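Local coordinates for probable glutamine-binding lipoprotein GlnH (GLNBP) (Mycobacterium tuberculosis, PDB 6H20) that probably binds aspartate and related amino acids such as asparagine and glutamate outside the cell, helping to control glutamate metabolism through protein kinase G signalling, at residues I47-D58 with I89-I100. Numbering follows the deposited sequence.
Sequences IRARGRLIVGLD and IFGVPSHVEYRI
Leu-53 to Leu-57 and Val-96 to Ile-100 run as neighbouring parallel strands with a 32° twist, joined by five backbone hydrogen bonds, from Leu-53 N to His-95 O (2.9 Å) through Leu-57 N to Arg-99 O. On one face Arg-52 and Glu-97 lie side by side in a salt bridge. Glu-97 stretches out fully, CG anti to its backbone N (chi1 172°), and OE1 receives both NE (2.8 Å) and NH2 (3.0 Å) of the guanidinium, nearly coplanar with the carboxylate (25°); Arg-52 NH1 holds Arg-50 O. Ile-54 CD1 lies over one guanidinium face, toward its rim; the two long polar chains suit their partial exposure. Apolar side chains and the Tyr-98 ring fill the other face: Val-55 CG2 meets Val-96 CG1 at 3.6 Å, and Leu-57 CD1 leans obliquely on Tyr-98 CD1, also at 3.6 Å.

Where the helices end, Phe-90 pushes its ring against the turn, CZ lying 3.4 Å from Arg-52 N; Gly-51, with positive phi, lets the chain leave its helix. Ile-89 CD1 touches both Ile-47 CG2 and Leu-53 CD1, while a water links Arg-48 NH1, also bonded to Asp-41 O, to Ile-89 O.

The pair belongs to a right-handed beta-alpha-beta crossover: helix 77-90 packs on Val-55, Val-96 and Tyr-98, helix 244-259 touches Ile-47 and Ile-89, and strand 117-118 flanks 53-57, which leads to Asp-58, paired with Lys-120 of the asparagine pocket.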
# COMPACT_ATOMS: atom_id res chain seq x y z
N ILE A 47 -20.40 -10.86 6.59
CA ILE A 47 -19.77 -9.72 7.24
C ILE A 47 -20.80 -8.95 8.05
O ILE A 47 -20.58 -8.61 9.22
CB ILE A 47 -19.09 -8.82 6.19
CG1 ILE A 47 -17.88 -9.53 5.58
CG2 ILE A 47 -18.68 -7.49 6.82
CD1 ILE A 47 -17.36 -8.87 4.31
N ARG A 48 -21.96 -8.68 7.44
CA ARG A 48 -23.01 -7.95 8.13
C ARG A 48 -23.44 -8.66 9.40
O ARG A 48 -23.64 -8.02 10.44
CB ARG A 48 -24.20 -7.78 7.18
CG ARG A 48 -24.99 -6.50 7.39
CD ARG A 48 -25.97 -6.28 6.26
NE ARG A 48 -26.72 -7.50 5.94
CZ ARG A 48 -26.67 -8.12 4.76
NH1 ARG A 48 -25.90 -7.64 3.78
NH2 ARG A 48 -27.38 -9.22 4.56
N ALA A 49 -23.55 -10.00 9.36
CA ALA A 49 -23.93 -10.76 10.54
C ALA A 49 -22.86 -10.72 11.61
O ALA A 49 -23.18 -10.83 12.81
CB ALA A 49 -24.25 -12.21 10.16
N ARG A 50 -21.59 -10.58 11.22
CA ARG A 50 -20.53 -10.44 12.21
C ARG A 50 -20.50 -9.06 12.84
O ARG A 50 -19.79 -8.87 13.84
CB ARG A 50 -19.16 -10.78 11.61
CG ARG A 50 -18.92 -12.27 11.40
CD ARG A 50 -17.46 -12.56 11.09
NE ARG A 50 -17.09 -12.14 9.73
CZ ARG A 50 -17.27 -12.89 8.65
NH1 ARG A 50 -17.81 -14.10 8.75
NH2 ARG A 50 -16.91 -12.43 7.45
N GLY A 51 -21.25 -8.10 12.29
CA GLY A 51 -21.44 -6.81 12.92
C GLY A 51 -20.40 -5.78 12.58
O GLY A 51 -20.57 -4.60 12.93
N ARG A 52 -19.31 -6.17 11.92
CA ARG A 52 -18.27 -5.23 11.55
C ARG A 52 -17.41 -5.83 10.46
O ARG A 52 -17.31 -7.06 10.33
CB ARG A 52 -17.39 -4.83 12.75
CG ARG A 52 -16.32 -5.86 13.12
CD ARG A 52 -16.92 -7.10 13.79
NE ARG A 52 -15.89 -7.87 14.49
CZ ARG A 52 -16.05 -9.12 14.91
NH1 ARG A 52 -17.21 -9.74 14.70
NH2 ARG A 52 -15.07 -9.74 15.55
N LEU A 53 -16.80 -4.95 9.67
CA LEU A 53 -15.81 -5.32 8.67
C LEU A 53 -14.44 -5.37 9.34
O LEU A 53 -14.05 -4.43 10.04
CB LEU A 53 -15.79 -4.25 7.57
CG LEU A 53 -14.80 -4.41 6.42
CD1 LEU A 53 -15.23 -5.58 5.54
CD2 LEU A 53 -14.70 -3.12 5.59
N ILE A 54 -13.72 -6.48 9.15
CA ILE A 54 -12.39 -6.65 9.75
C ILE A 54 -11.36 -6.34 8.68
O ILE A 54 -11.30 -7.00 7.63
CB ILE A 54 -12.21 -8.06 10.32
CG1 ILE A 54 -13.30 -8.34 11.37
CG2 ILE A 54 -10.81 -8.22 10.92
CD1 ILE A 54 -13.38 -9.79 11.82
N VAL A 55 -10.54 -5.32 8.95
CA VAL A 55 -9.66 -4.70 7.97
C VAL A 55 -8.22 -4.89 8.42
O VAL A 55 -7.86 -4.50 9.54
CB VAL A 55 -9.97 -3.20 7.84
CG1 VAL A 55 -9.02 -2.53 6.83
CG2 VAL A 55 -11.42 -2.98 7.43
N GLY A 56 -7.38 -5.42 7.53
CA GLY A 56 -5.96 -5.57 7.81
C GLY A 56 -5.19 -4.35 7.35
O GLY A 56 -5.32 -3.92 6.19
N LEU A 57 -4.39 -3.80 8.25
CA LEU A 57 -3.54 -2.64 7.97
C LEU A 57 -2.59 -2.49 9.15
O LEU A 57 -2.48 -3.40 9.98
CB LEU A 57 -4.37 -1.38 7.69
CG LEU A 57 -5.57 -1.02 8.57
CD1 LEU A 57 -5.16 -0.71 10.02
CD2 LEU A 57 -6.32 0.17 7.95
N ASP A 58 -1.89 -1.36 9.24
CA ASP A 58 -0.99 -1.17 10.38
C ASP A 58 -1.04 0.29 10.82
O ASP A 58 -1.91 1.06 10.38
CB ASP A 58 0.44 -1.63 10.05
CG ASP A 58 1.20 -0.66 9.14
OD1 ASP A 58 0.66 0.39 8.73
OD2 ASP A 58 2.36 -0.96 8.83
N ILE A 89 -21.64 -1.63 3.31
CA ILE A 89 -22.18 -2.82 3.96
C ILE A 89 -23.22 -2.44 5.01
O ILE A 89 -24.31 -3.02 5.06
CB ILE A 89 -21.06 -3.69 4.58
CG1 ILE A 89 -20.08 -4.16 3.50
CG2 ILE A 89 -21.65 -4.88 5.35
CD1 ILE A 89 -18.84 -4.87 4.04
N PHE A 90 -22.89 -1.48 5.86
CA PHE A 90 -23.64 -1.20 7.07
C PHE A 90 -24.46 0.08 7.02
O PHE A 90 -25.31 0.27 7.90
CB PHE A 90 -22.69 -1.12 8.27
CG PHE A 90 -22.03 -2.42 8.58
CD1 PHE A 90 -22.70 -3.41 9.28
CD2 PHE A 90 -20.73 -2.67 8.17
CE1 PHE A 90 -22.10 -4.61 9.57
CE2 PHE A 90 -20.12 -3.89 8.47
CZ PHE A 90 -20.81 -4.86 9.17
N GLY A 91 -24.22 0.96 6.05
CA GLY A 91 -24.89 2.24 5.98
C GLY A 91 -24.10 3.39 6.56
O GLY A 91 -24.32 4.54 6.16
N VAL A 92 -23.19 3.11 7.49
CA VAL A 92 -22.25 4.10 8.03
C VAL A 92 -20.88 3.47 8.12
O VAL A 92 -20.73 2.25 8.23
CB VAL A 92 -22.69 4.61 9.42
CG1 VAL A 92 -24.06 5.27 9.35
CG2 VAL A 92 -22.70 3.46 10.42
N PRO A 93 -19.82 4.30 8.06
CA PRO A 93 -18.46 3.75 8.00
C PRO A 93 -17.88 3.24 9.31
O PRO A 93 -16.79 2.64 9.28
CB PRO A 93 -17.63 4.91 7.44
CG PRO A 93 -18.41 6.14 7.76
CD PRO A 93 -19.86 5.74 7.76
N SER A 94 -18.54 3.42 10.45
CA SER A 94 -17.87 3.19 11.73
C SER A 94 -17.83 1.73 12.19
O SER A 94 -17.28 1.46 13.26
CB SER A 94 -18.47 4.07 12.83
OG SER A 94 -19.87 3.88 12.91
N HIS A 95 -18.38 0.79 11.42
CA HIS A 95 -18.41 -0.61 11.84
C HIS A 95 -17.20 -1.36 11.27
O HIS A 95 -17.31 -2.22 10.39
CB HIS A 95 -19.72 -1.27 11.40
CG HIS A 95 -20.92 -0.70 12.08
ND1 HIS A 95 -21.71 0.28 11.52
CD2 HIS A 95 -21.48 -0.98 13.29
CE1 HIS A 95 -22.70 0.58 12.34
NE2 HIS A 95 -22.58 -0.17 13.42
N VAL A 96 -16.04 -1.02 11.82
CA VAL A 96 -14.76 -1.57 11.39
C VAL A 96 -13.95 -1.99 12.61
O VAL A 96 -13.88 -1.25 13.60
CB VAL A 96 -13.97 -0.54 10.56
CG1 VAL A 96 -12.59 -1.06 10.24
CG2 VAL A 96 -14.70 -0.20 9.27
N GLU A 97 -13.33 -3.17 12.53
CA GLU A 97 -12.31 -3.60 13.47
C GLU A 97 -11.02 -3.86 12.69
O GLU A 97 -11.06 -4.40 11.58
CB GLU A 97 -12.77 -4.89 14.17
CG GLU A 97 -11.69 -5.56 15.04
CD GLU A 97 -12.19 -6.84 15.70
OE1 GLU A 97 -13.18 -7.41 15.22
OE2 GLU A 97 -11.59 -7.26 16.72
N TYR A 98 -9.89 -3.43 13.24
CA TYR A 98 -8.61 -3.55 12.56
C TYR A 98 -7.84 -4.76 13.09
O TYR A 98 -7.90 -5.07 14.29
CB TYR A 98 -7.77 -2.28 12.73
CG TYR A 98 -8.50 -1.06 12.24
CD1 TYR A 98 -8.70 -0.85 10.88
CD2 TYR A 98 -9.08 -0.17 13.13
CE1 TYR A 98 -9.40 0.23 10.42
CE2 TYR A 98 -9.79 0.93 12.68
CZ TYR A 98 -9.95 1.12 11.31
OH TYR A 98 -10.66 2.18 10.83
N ARG A 99 -7.17 -5.47 12.19
CA ARG A 99 -6.15 -6.44 12.56
C ARG A 99 -4.82 -5.86 12.13
O ARG A 99 -4.61 -5.59 10.94
CB ARG A 99 -6.36 -7.80 11.90
CG ARG A 99 -5.35 -8.84 12.45
CD ARG A 99 -5.45 -10.22 11.81
NE ARG A 99 -6.73 -10.88 12.08
CZ ARG A 99 -6.93 -11.77 13.04
NH1 ARG A 99 -5.94 -12.13 13.86
NH2 ARG A 99 -8.14 -12.31 13.19
N ILE A 100 -3.93 -5.64 13.08
CA ILE A 100 -2.64 -5.03 12.78
C ILE A 100 -1.73 -6.06 12.12
O ILE A 100 -1.45 -7.11 12.70
CB ILE A 100 -2.00 -4.44 14.04
CG1 ILE A 100 -2.97 -3.47 14.72
CG2 ILE A 100 -0.66 -3.78 13.71
CD1 ILE A 100 -3.35 -2.27 13.91
O HOH W 1 -25.32 -4.99 3.37